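Local coordinates for protein arsenic responsive repressor ArsR (Corynebacterium glutamicum ATCC 13032, PDB 6J0E) that probably represses transcription of arsenic-responsive genes by binding operator DNA as a winged-helix dimer, and lets go when arsenite binds, at residues G68-Q71 with P72-S75; H77-K80 with M81-G85. All coordinates share one frame; numbering follows the deposited sequence.

Contact 1: G68-Q71 with P72-S75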
loop_
_atom_site.group_PDB
_atom_site.type_symbol
_atom_site.label_atom_id
_atom_site.label_comp_id
_atom_site.label_asym_id
_atom_site.label_seq_id
_atom_site.Cartn_x
_atom_site.Cartn_y
_atom_site.Cartn_z
ATOM N N GLY B 68 19.296 17.487 3.692
ATOM C CA GLY B 68 20.733 17.380 3.892
ATOM C C GLY B 68 21.469 16.422 3.019
ATOM O O GLY B 68 22.611 15.935 3.449
ATOM N N LEU B 69 20.813 16.033 1.870
ATOM C CA LEU B 69 21.463 15.087 0.979
ATOM C C LEU B 69 21.974 15.850 -0.236
ATOM O O LEU B 69 21.559 16.927 -0.457
ATOM C CB LEU B 69 20.601 13.914 0.580
ATOM C CG LEU B 69 19.984 12.945 1.677
ATOM C CD1 LEU B 69 18.589 13.407 1.946
ATOM C CD2 LEU B 69 19.750 11.562 1.109
ATOM N N SER B 70 22.944 15.329 -0.980
ATOM C CA SER B 70 23.492 16.096 -2.053
ATOM C C SER B 70 22.551 16.264 -3.290
ATOM O O SER B 70 21.651 15.447 -3.550
ATOM C CB SER B 70 24.796 15.422 -2.452
ATOM O OG SER B 70 24.531 14.238 -3.204
ATOM N N GLN B 71 22.807 17.278 -4.117
ATOM C CA GLN B 71 21.935 17.445 -5.264
ATOM C C GLN B 71 22.044 16.181 -6.224
ATOM O O GLN B 71 21.041 15.698 -6.711
ATOM C CB GLN B 71 22.248 18.775 -6.009
ATOM C CG GLN B 71 21.611 18.958 -7.363
ATOM C CD GLN B 71 22.462 18.349 -8.471
ATOM O OE1 GLN B 71 23.656 18.669 -8.597
ATOM N NE2 GLN B 71 21.862 17.386 -9.270
ATOM N N PRO B 72 23.249 15.664 -6.521
ATOM C CA PRO B 72 23.216 14.391 -7.363
ATOM C C PRO B 72 22.369 13.232 -6.700
ATOM O O PRO B 72 21.719 12.426 -7.406
ATOM C CB PRO B 72 24.741 14.047 -7.541
ATOM C CG PRO B 72 25.353 15.425 -7.391
ATOM C CD PRO B 72 24.623 16.047 -6.228
ATOM N N THR B 73 22.368 13.148 -5.372
ATOM C CA THR B 73 21.601 12.075 -4.734
ATOM C C THR B 73 20.122 12.268 -4.951
ATOM O O THR B 73 19.404 11.305 -5.407
ATOM C CB THR B 73 21.897 11.969 -3.240
ATOM O OG1 THR B 73 23.177 11.402 -3.165
ATOM C CG2 THR B 73 21.075 11.003 -2.543
ATOM N N ILE B 74 19.635 13.455 -4.558
ATOM C CA ILE B 74 18.223 13.712 -4.696
ATOM C C ILE B 74 17.799 13.685 -6.168
ATOM O O ILE B 74 16.751 13.179 -6.525
ATOM C CB ILE B 74 17.843 15.098 -4.167
ATOM C CG1 ILE B 74 18.083 15.207 -2.629
ATOM C CG2 ILE B 74 16.384 15.421 -4.415
ATOM C CD1 ILE B 74 17.245 14.381 -1.718
ATOM N N SER B 75 18.611 14.275 -7.056
ATOM C CA SER B 75 18.259 14.259 -8.456
ATOM C C SER B 75 18.139 12.806 -8.972
ATOM O O SER B 75 17.292 12.579 -9.786
ATOM C CB SER B 75 19.247 15.002 -9.350
ATOM O OG SER B 75 19.004 16.354 -9.183
#

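Contact 2: H77-K80 with M81-G85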
loop_
_atom_site.group_PDB
_atom_site.type_symbol
_atom_site.label_atom_id
_atom_site.label_comp_id
_atom_site.label_asym_id
_atom_site.label_seq_id
_atom_site.Cartn_x
_atom_site.Cartn_y
_atom_site.Cartn_z
ATOM N N HIS B 77 17.188 10.135 -7.353
ATOM C CA HIS B 77 15.965 9.556 -6.731
ATOM C C HIS B 77 14.757 10.157 -7.423
ATOM O O HIS B 77 13.808 9.445 -7.697
ATOM C CB HIS B 77 15.942 9.721 -5.266
ATOM C CG HIS B 77 16.873 8.794 -4.539
ATOM N ND1 HIS B 77 16.855 7.424 -4.731
ATOM C CD2 HIS B 77 17.837 9.033 -3.617
ATOM C CE1 HIS B 77 17.847 6.882 -4.045
ATOM N NE2 HIS B 77 18.389 7.822 -3.285
ATOM N N LEU B 78 14.811 11.453 -7.698
ATOM C CA LEU B 78 13.720 12.080 -8.324
ATOM C C LEU B 78 13.491 11.519 -9.742
ATOM O O LEU B 78 12.350 11.386 -10.164
ATOM C CB LEU B 78 13.860 13.571 -8.414
ATOM C CG LEU B 78 13.839 14.244 -7.061
ATOM C CD1 LEU B 78 14.160 15.703 -7.281
ATOM C CD2 LEU B 78 12.461 14.171 -6.465
ATOM N N LYS B 79 14.599 11.261 -10.410
ATOM C CA LYS B 79 14.510 10.772 -11.786
ATOM C C LYS B 79 13.795 9.317 -11.698
ATOM O O LYS B 79 12.966 9.013 -12.499
ATOM C CB LYS B 79 15.914 10.764 -12.409
ATOM C CG LYS B 79 15.913 10.262 -13.820
ATOM C CD LYS B 79 17.095 10.808 -14.532
ATOM C CE LYS B 79 17.079 10.280 -15.943
ATOM N NZ LYS B 79 17.334 8.862 -15.910
ATOM N N LYS B 80 14.214 8.456 -10.786
ATOM C CA LYS B 80 13.671 7.102 -10.698
ATOM C C LYS B 80 12.170 7.182 -10.333
ATOM O O LYS B 80 11.398 6.511 -10.940
ATOM C CB LYS B 80 14.449 6.306 -9.663
ATOM C CG LYS B 80 15.920 6.082 -10.094
ATOM C CD LYS B 80 16.072 5.204 -11.332
ATOM C CE LYS B 80 17.612 4.886 -11.514
ATOM N NZ LYS B 80 17.639 4.171 -12.806
ATOM N N MET B 81 11.780 8.098 -9.449
ATOM C CA MET B 81 10.424 8.221 -9.064
ATOM C C MET B 81 9.513 8.800 -10.174
ATOM O O MET B 81 8.375 8.435 -10.313
ATOM C CB MET B 81 10.247 8.951 -7.766
ATOM C CG MET B 81 10.709 8.057 -6.638
ATOM S SD MET B 81 10.279 9.010 -5.201
ATOM C CE MET B 81 11.750 9.925 -5.133
ATOM N N THR B 82 10.085 9.736 -10.920
ATOM C CA THR B 82 9.390 10.309 -12.094
ATOM C C THR B 82 9.264 9.194 -13.241
ATOM O O THR B 82 8.273 9.189 -13.827
ATOM C CB THR B 82 10.160 11.497 -12.613
ATOM O OG1 THR B 82 10.142 12.542 -11.619
ATOM C CG2 THR B 82 9.543 12.056 -13.866
ATOM N N GLU B 83 10.289 8.417 -13.482
ATOM C CA GLU B 83 10.201 7.406 -14.555
ATOM C C GLU B 83 9.108 6.410 -14.097
ATOM O O GLU B 83 8.438 5.730 -14.915
ATOM C CB GLU B 83 11.539 6.787 -14.744
ATOM C CG GLU B 83 12.472 7.731 -15.478
ATOM C CD GLU B 83 13.910 7.431 -15.321
ATOM O OE1 GLU B 83 14.713 8.097 -16.024
ATOM O OE2 GLU B 83 14.275 6.478 -14.670
ATOM N N ALA B 84 9.024 6.176 -12.804
ATOM C CA ALA B 84 8.016 5.211 -12.299
ATOM C C ALA B 84 6.617 5.708 -12.354
ATOM O O ALA B 84 5.655 4.948 -12.167
ATOM C CB ALA B 84 8.421 4.696 -10.950
ATOM N N GLY B 85 6.457 7.043 -12.450
ATOM C CA GLY B 85 5.157 7.679 -12.524
ATOM C C GLY B 85 4.639 8.216 -11.166
ATOM O O GLY B 85 3.476 8.673 -11.073
#

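Contact 1: G68-Q71 with P72-S75
Ser-70 and Thr-73 face each other at the start of helix 71-83, which by its place after helix 60-67 is the second helix of the helix-turn-helix, the probable DNA-recognition helix of an ArsR-type winged-helix fold. Ser-70 is the N-cap residue. A chi1 of 76° sets its OG in the notch between its N and C, which turns it over the opening turn to hydrogen-bond Thr-73 OG1 at 3.1 Å; the direction of the proton is open. The Ser-70 carbonyl starts the helical ladder, its O taking the N-H of Ile-74 at 3.0 Å in an almost straight bond (173°).

Leu-69 crosses the side chains of Thr-73 and Ile-74 at about a right angle. Its two methyls divide the work: CD2 meets Thr-73 CG2 at 3.9 Å, while CD1 touches Ile-74 CD1 at 4.0 Å. Leu-69 also rests on Val-42 and Ile-74 on Ile-46, both of helix 41-52, so the apolar pair Leu-69 and Ile-74 joins the turn to that helix.

Gln-71 works on another flank of the turn. Its chain bends at chi2 (-87°) and brings the amide back beside the ring of Pro-72, with OE1 3.7 Å from Pro-72 CD. The same bend carries the amide nitrogen forward one turn, where Gln-71 NE2 donates to Ser-75 OG at 3.0 Å, the hydroxyl oxygen lying exactly in the amide plane.

Contact 2: H77-K80 with M81-G85
Four successive i to i+4 backbone bonds, from Met-81 N to His-77 O through Ala-84 N to Lys-80 O, carry the last turns of helix 71-83 into a Schellman motif at Gly-85. This is the C-terminal end of the second helix of the helix-turn-helix. Gly-85 has positive phi (97°), and its N reaches back to Thr-82 O at 3.1 Å and, more weakly, to Met-81 O, closing the helix before strand 87-92.

Thr-82 doubles the grip on one carbonyl: Leu-78 O accepts from both Thr-82 N and Thr-82 OG1, each at 2.9 Å, from opposite faces of the carbonyl plane. With OG1 beside the backbone N, the hydroxyl folds back over the preceding turn, while Thr-82 and Leu-78 both pack on Leu-87 and His-98 of the wing strands.

Met-81 lies on the buried flank. A bend at its last torsion curls the methyl back over the turn before, so that Met-81 CE comes 3.3 Å from His-77 O and 4.2 Å from His-77 CB. The imidazole of His-77 leads away from this methyl and hydrogen-bonds through ND1 to Arg-43 of helix 41-52.

The outer flank carries charge. Lys-79 and Glu-83 cross obliquely, and the lysine bends only at its final torsion (chi4 -68°), tipping its ammonium toward the carboxylate. Lys-79 NZ meets the syn side of Glu-83 OE1 at 2.7 Å, 22° out of the carboxylate plane.

How the contacts relate
Going from the N terminus, the chain leaves helix 60-67 at Gly-68, and contact 1 closes the short turn into helix 71-83. Contact 2 follows in series on the same helix and closes its far end, where the chain turns toward strand 87-92; the two neither nest nor cross, and their centres lie about 14 Å apart. Helix 41-52 backs both, through Leu-69 and Ile-74 near the start and through His-77 and Met-81 further on. Helix 60-67 likewise touches Ile-74 in contact 1 and Leu-78 in contact 2. Contact 2 also reaches strands 87-92 and 95-100, joining the helix-turn-helix to the wing.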